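Local structure of DotI (3WZ4) at residues Phe22-Val27 with Val98-Ala103; Phe39-Gly44 with Thr118-Leu123. The protein is probably a component of the inner-membrane complex needed for type IVB secretion by Legionella pneumophila, this chain being its periplasmic domain. All blocks are in the same frame, centred on the assembly; numbering follows the deposited sequence.

Interaction 1 of 2, residues Phe22-Val27 with Val98-Ala103; sequences FTYNFV and VTYQSA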
loop_
_atom_site.group_PDB
_atom_site.type_symbol
_atom_site.label_atom_id
_atom_site.label_comp_id
_atom_site.label_asym_id
_atom_site.label_seq_id
_atom_site.Cartn_x
_atom_site.Cartn_y
_atom_site.Cartn_z
ATOM N N PHE A 22 3.773 2.115 4.356
ATOM C CA PHE A 22 5.102 2.084 4.954
ATOM C C PHE A 22 5.381 3.338 5.774
ATOM O O PHE A 22 6.523 3.790 5.870
ATOM C CB PHE A 22 6.173 1.895 3.878
ATOM C CG PHE A 22 6.166 0.526 3.263
ATOM C CD1 PHE A 22 6.879 -0.509 3.845
ATOM C CD2 PHE A 22 5.437 0.270 2.116
ATOM C CE1 PHE A 22 6.872 -1.774 3.288
ATOM C CE2 PHE A 22 5.428 -0.994 1.552
ATOM C CZ PHE A 22 6.147 -2.015 2.139
ATOM N N THR A 23 4.329 3.895 6.364
ATOM C CA THR A 23 4.462 5.087 7.193
ATOM C C THR A 23 3.802 4.855 8.549
ATOM O O THR A 23 2.626 5.160 8.734
ATOM C CB THR A 23 3.841 6.325 6.505
ATOM O OG1 THR A 23 4.416 6.488 5.203
ATOM C CG2 THR A 23 4.095 7.586 7.325
ATOM N N TYR A 24 4.565 4.304 9.487
ATOM C CA TYR A 24 4.058 4.001 10.821
ATOM C C TYR A 24 5.217 3.798 11.796
ATOM O O TYR A 24 6.381 3.881 11.406
ATOM C CB TYR A 24 3.176 2.752 10.788
ATOM C CG TYR A 24 3.931 1.475 10.488
ATOM C CD1 TYR A 24 4.201 1.092 9.180
ATOM C CD2 TYR A 24 4.373 0.651 11.513
ATOM C CE1 TYR A 24 4.893 -0.077 8.903
ATOM C CE2 TYR A 24 5.069 -0.519 11.246
ATOM C CZ TYR A 24 5.324 -0.878 9.943
ATOM O OH TYR A 24 6.013 -2.042 9.675
ATOM N N ASN A 25 4.899 3.536 13.060
ATOM C CA ASN A 25 5.933 3.339 14.075
ATOM C C ASN A 25 5.460 2.502 15.260
ATOM O O ASN A 25 4.287 2.133 15.341
ATOM C CB ASN A 25 6.482 4.682 14.564
ATOM C CG ASN A 25 5.406 5.573 15.152
ATOM O OD1 ASN A 25 4.871 5.292 16.224
ATOM N ND2 ASN A 25 5.090 6.661 14.455
ATOM N N PHE A 26 6.379 2.219 16.183
ATOM C CA PHE A 26 6.096 1.335 17.314
ATOM C C PHE A 26 4.973 1.852 18.214
ATOM O O PHE A 26 4.376 1.091 18.973
ATOM C CB PHE A 26 7.369 1.044 18.131
ATOM C CG PHE A 26 7.942 2.246 18.837
ATOM C CD1 PHE A 26 8.695 3.182 18.147
ATOM C CD2 PHE A 26 7.743 2.427 20.197
ATOM C CE1 PHE A 26 9.227 4.283 18.796
ATOM C CE2 PHE A 26 8.276 3.528 20.853
ATOM C CZ PHE A 26 9.018 4.458 20.150
ATOM N N VAL A 27 4.672 3.141 18.113
ATOM C CA VAL A 27 3.622 3.730 18.937
ATOM C C VAL A 27 2.260 3.748 18.243
ATOM O O VAL A 27 1.268 3.292 18.808
ATOM C CB VAL A 27 3.986 5.159 19.380
ATOM C CG1 VAL A 27 2.889 5.736 20.269
ATOM C CG2 VAL A 27 5.320 5.164 20.102
ATOM N N VAL A 98 12.294 2.254 1.485
ATOM C CA VAL A 98 11.749 2.192 2.834
ATOM C C VAL A 98 12.854 2.381 3.868
ATOM O O VAL A 98 13.953 1.848 3.716
ATOM C CB VAL A 98 11.025 0.853 3.091
ATOM C CG1 VAL A 98 10.392 0.845 4.468
ATOM C CG2 VAL A 98 9.969 0.606 2.021
ATOM N N THR A 99 12.556 3.147 4.914
ATOM C CA THR A 99 13.517 3.409 5.979
ATOM C C THR A 99 12.982 2.994 7.352
ATOM O O THR A 99 11.945 3.482 7.799
ATOM C CB THR A 99 13.908 4.898 6.023
ATOM O OG1 THR A 99 14.532 5.264 4.787
ATOM C CG2 THR A 99 14.869 5.170 7.170
ATOM N N TYR A 100 13.696 2.081 8.005
ATOM C CA TYR A 100 13.413 1.697 9.383
ATOM C C TYR A 100 14.505 2.279 10.272
ATOM O O TYR A 100 15.679 1.948 10.104
ATOM C CB TYR A 100 13.416 0.176 9.522
ATOM C CG TYR A 100 12.385 -0.546 8.683
ATOM C CD1 TYR A 100 12.619 -0.816 7.340
ATOM C CD2 TYR A 100 11.186 -0.975 9.239
ATOM C CE1 TYR A 100 11.682 -1.483 6.571
ATOM C CE2 TYR A 100 10.242 -1.644 8.477
ATOM C CZ TYR A 100 10.496 -1.894 7.143
ATOM O OH TYR A 100 9.564 -2.558 6.379
ATOM N N GLN A 101 14.144 3.140 11.218
ATOM C CA GLN A 101 15.178 3.796 12.012
ATOM C C GLN A 101 14.800 4.119 13.451
ATOM O O GLN A 101 13.624 4.161 13.818
ATOM C CB GLN A 101 15.672 5.067 11.314
ATOM C CG GLN A 101 14.687 6.217 11.345
ATOM C CD GLN A 101 15.189 7.426 10.582
ATOM O OE1 GLN A 101 16.153 8.076 10.990
ATOM N NE2 GLN A 101 14.542 7.730 9.461
ATOM N N SER A 102 15.835 4.345 14.255
ATOM C CA SER A 102 15.701 4.754 15.646
ATOM C C SER A 102 16.998 5.438 16.051
ATOM O O SER A 102 17.843 5.726 15.205
ATOM C CB SER A 102 15.453 3.543 16.543
ATOM O OG SER A 102 16.579 2.683 16.552
ATOM N N ALA A 103 17.162 5.693 17.342
ATOM C CA ALA A 103 18.394 6.293 17.837
ATOM C C ALA A 103 19.593 5.385 17.566
ATOM O O ALA A 103 20.698 5.863 17.313
ATOM C CB ALA A 103 18.281 6.596 19.325
HETATM O O HOH W 1 7.220 -2.376 6.955
#
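Phe-22 and Val-98 have the nearest pair of CA atoms across the two segments, 7.0 Å apart, where the chain leaving helix 7-21 passes above strand 87-101 of the curved antiparallel sheet. This helix-on-sheet arrangement is consistent with the NTF2-like clan to which the family belongs. The short strand 24-25 and strand 87-101 both flank strand 67-84 in the sheet, so they meet through side chains, burying 157 Å² in all.

The heart of the contact is a CH-pi interaction. Val-98 turns CG2 over one face of the Phe-22 ring, 4.1 Å from its centroid and 24° off the ring normal, displaced toward the rim. With CG1 anti to its backbone N (chi1 -176°) and CG2 beside that N, the valine presents both methyls to the same ring atom: CG1 and CG2 each come to 3.8 Å from Phe-22 CD1. A branched aliphatic residue thus fits the flat phenyl in a buried place, and Ala-70 of strand 67-84 also touches Phe-22.

Farther along, two tyrosines combine apolar ring packing with a polar end in a partly exposed place. Their CB atoms do not face the opposite segment, but the long side chains bring their ends closer to it. Both side chains also touch Asn-57 and Val-61 of helix 57-63, which places them between that helix and the sheet. Tyr-24 OH hydrogen-bonds a water at 3.0 Å; the water's separation from Tyr-100 OH is implausibly short, making a bridge between the hydroxyls doubtful in detail. Each hydroxyl otherwise meets an aromatic rim: Tyr-100 OH lies near the plane of the Phe-22 ring, 4.2 Å from Phe-22 CE1, and Tyr-24 OH lies at the edge of the Tyr-100 ring, 4.4 Å from Tyr-100 CE2.

Interaction 2 of 2, residues Phe39-Gly44 with Thr118-Leu123; sequences FFTAEG and TRVSTL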
loop_
_atom_site.group_PDB
_atom_site.type_symbol
_atom_site.label_atom_id
_atom_site.label_comp_id
_atom_site.label_asym_id
_atom_site.label_seq_id
_atom_site.Cartn_x
_atom_site.Cartn_y
_atom_site.Cartn_z
ATOM N N PHE A 39 -8.393 2.314 1.832
ATOM C CA PHE A 39 -7.728 2.147 0.546
ATOM C C PHE A 39 -8.070 0.800 -0.079
ATOM O O PHE A 39 -7.906 0.608 -1.283
ATOM C CB PHE A 39 -6.205 2.232 0.705
ATOM C CG PHE A 39 -5.695 3.609 1.019
ATOM C CD1 PHE A 39 -5.903 4.658 0.139
ATOM C CD2 PHE A 39 -4.980 3.849 2.179
ATOM C CE1 PHE A 39 -5.424 5.926 0.421
ATOM C CE2 PHE A 39 -4.498 5.114 2.468
ATOM C CZ PHE A 39 -4.721 6.151 1.588
ATOM N N PHE A 40 -8.535 -0.135 0.742
ATOM C CA PHE A 40 -8.667 -1.522 0.308
ATOM C C PHE A 40 -10.104 -1.963 0.068
ATOM O O PHE A 40 -11.036 -1.451 0.681
ATOM C CB PHE A 40 -8.008 -2.460 1.326
ATOM C CG PHE A 40 -6.522 -2.287 1.434
ATOM C CD1 PHE A 40 -5.981 -1.394 2.343
ATOM C CD2 PHE A 40 -5.666 -3.020 0.626
ATOM C CE1 PHE A 40 -4.616 -1.234 2.445
ATOM C CE2 PHE A 40 -4.296 -2.864 0.721
ATOM C CZ PHE A 40 -3.769 -1.970 1.632
ATOM N N THR A 41 -10.266 -2.922 -0.838
ATOM C CA THR A 41 -11.547 -3.579 -1.037
ATOM C C THR A 41 -11.696 -4.679 0.004
ATOM O O THR A 41 -10.756 -4.973 0.744
ATOM C CB THR A 41 -11.642 -4.216 -2.438
ATOM O OG1 THR A 41 -10.707 -5.299 -2.536
ATOM C CG2 THR A 41 -11.341 -3.188 -3.518
ATOM N N ALA A 42 -12.874 -5.291 0.052
ATOM C CA ALA A 42 -13.141 -6.366 0.999
ATOM C C ALA A 42 -12.040 -7.423 0.950
ATOM O O ALA A 42 -11.407 -7.719 1.962
ATOM C CB ALA A 42 -14.505 -6.998 0.719
ATOM N N GLU A 43 -11.806 -7.982 -0.233
ATOM C CA GLU A 43 -10.798 -9.029 -0.383
ATOM C C GLU A 43 -9.373 -8.481 -0.278
ATOM O O GLU A 43 -8.454 -9.192 0.126
ATOM C CB GLU A 43 -10.985 -9.788 -1.702
ATOM C CG GLU A 43 -10.672 -8.978 -2.950
ATOM C CD GLU A 43 -11.794 -8.033 -3.339
ATOM O OE1 GLU A 43 -12.852 -8.050 -2.667
ATOM O OE2 GLU A 43 -11.614 -7.271 -4.319
ATOM N N GLY A 44 -9.194 -7.215 -0.643
ATOM C CA GLY A 44 -7.890 -6.585 -0.562
ATOM C C GLY A 44 -7.435 -6.422 0.875
ATOM O O GLY A 44 -6.262 -6.618 1.196
ATOM N N THR A 118 -9.209 -1.901 -8.289
ATOM C CA THR A 118 -10.486 -2.121 -8.956
ATOM C C THR A 118 -11.539 -1.089 -8.567
ATOM O O THR A 118 -11.558 -0.594 -7.441
ATOM C CB THR A 118 -11.040 -3.526 -8.658
ATOM O OG1 THR A 118 -11.362 -3.628 -7.267
ATOM C CG2 THR A 118 -10.011 -4.588 -9.012
ATOM N N ARG A 119 -12.411 -0.767 -9.515
ATOM C CA ARG A 119 -13.542 0.104 -9.242
ATOM C C ARG A 119 -14.518 -0.595 -8.307
ATOM O O ARG A 119 -14.847 -1.763 -8.503
ATOM C CB ARG A 119 -14.256 0.470 -10.540
ATOM C CG ARG A 119 -13.391 1.211 -11.535
ATOM C CD ARG A 119 -13.944 2.599 -11.799
ATOM N NE ARG A 119 -15.381 2.566 -12.052
ATOM C CZ ARG A 119 -16.119 3.643 -12.296
ATOM N NH1 ARG A 119 -15.554 4.845 -12.324
ATOM N NH2 ARG A 119 -17.423 3.520 -12.513
ATOM N N VAL A 120 -14.969 0.123 -7.287
ATOM C CA VAL A 120 -15.972 -0.395 -6.369
ATOM C C VAL A 120 -17.075 0.640 -6.188
ATOM O O VAL A 120 -17.008 1.732 -6.754
ATOM C CB VAL A 120 -15.368 -0.755 -4.995
ATOM C CG1 VAL A 120 -14.417 -1.936 -5.126
ATOM C CG2 VAL A 120 -14.657 0.451 -4.389
ATOM N N SER A 121 -18.088 0.294 -5.401
ATOM C CA SER A 121 -19.216 1.189 -5.174
ATOM C C SER A 121 -18.835 2.355 -4.266
ATOM O O SER A 121 -18.245 2.156 -3.204
ATOM C CB SER A 121 -20.392 0.419 -4.572
ATOM O OG SER A 121 -21.439 1.298 -4.203
ATOM N N THR A 122 -19.177 3.570 -4.686
ATOM C CA THR A 122 -18.906 4.758 -3.881
ATOM C C THR A 122 -19.734 4.761 -2.597
ATOM O O THR A 122 -19.474 5.542 -1.683
ATOM C CB THR A 122 -19.175 6.061 -4.668
ATOM O OG1 THR A 122 -20.362 5.910 -5.458
ATOM C CG2 THR A 122 -18.008 6.385 -5.585
ATOM N N LEU A 123 -20.729 3.882 -2.537
ATOM C CA LEU A 123 -21.586 3.773 -1.361
ATOM C C LEU A 123 -20.795 3.327 -0.136
ATOM O O LEU A 123 -21.154 3.653 0.995
ATOM C CB LEU A 123 -22.731 2.790 -1.618
ATOM C CG LEU A 123 -23.653 3.080 -2.804
ATOM C CD1 LEU A 123 -24.694 1.978 -2.949
ATOM C CD2 LEU A 123 -24.316 4.440 -2.652
#
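Thr-41 faces Thr-118 and Val-120 at the place where the N-cap of helix 42-54 meets the last residues of strand 106-119 and the loop that follows, joining a helix to the antiparallel sheet of a domain whose family belongs to the NTF2 clan.

The apolar part rests on one methyl group. Thr-41 CG2 lies beside its own backbone N (chi1 of OG1 67°) and reaches 3.7 Å from Val-120 CG1, the two side chains meeting at a slant; valine suits its place by offering a branched apolar methyl. The same methyl comes to 3.8 Å from Thr-118 OG1, here across a side chain that runs at about a right angle to it. Threonine suits position 41 because its two branches do different work: the methyl packs against Thr-118 and Val-120 while the hydroxyl turns to the helix.

The polar part centres on the capping bond. Gly-44 N donates to Thr-41 OG1 at 3.1 Å, with an N-H...O angle of 146°, satisfying an amide of the first helical turn that has no earlier helix carbonyl to bond. In strand 129-138, Ser-132 OG bonds Thr-41 OG1 and Glu-43 OE2, and only weakly reaches Thr-118 OG1, a use for the hydroxyl of that threonine. Thr-41 OG1, besides accepting from Gly-44 N, donates to Ile-131 O.

How the interactions relate
Interactions 1 and 2 lie on opposite sides of the chain's centre, their own centres 28 Å apart and their nearest atoms about 9 Å apart. They share one sheet, in which strands 87-101 and 106-119 are neighbours. The interactions cross along the chain, 22-27 and 39-44 coming first and 98-103 and 118-123 following in the same order. Interaction 1 sets the chain after helix 7-21, with strand 24-25, against strand 87-101; interaction 2 sets the start of helix 42-54 against the end of strand 106-119 and the residues just after it. Bound diols, probably from the crystallisation liquor though such molecules often mark pockets, lie about 3 Å from the side chains of Phe-22 (MRD) and Tyr-24 (MPD).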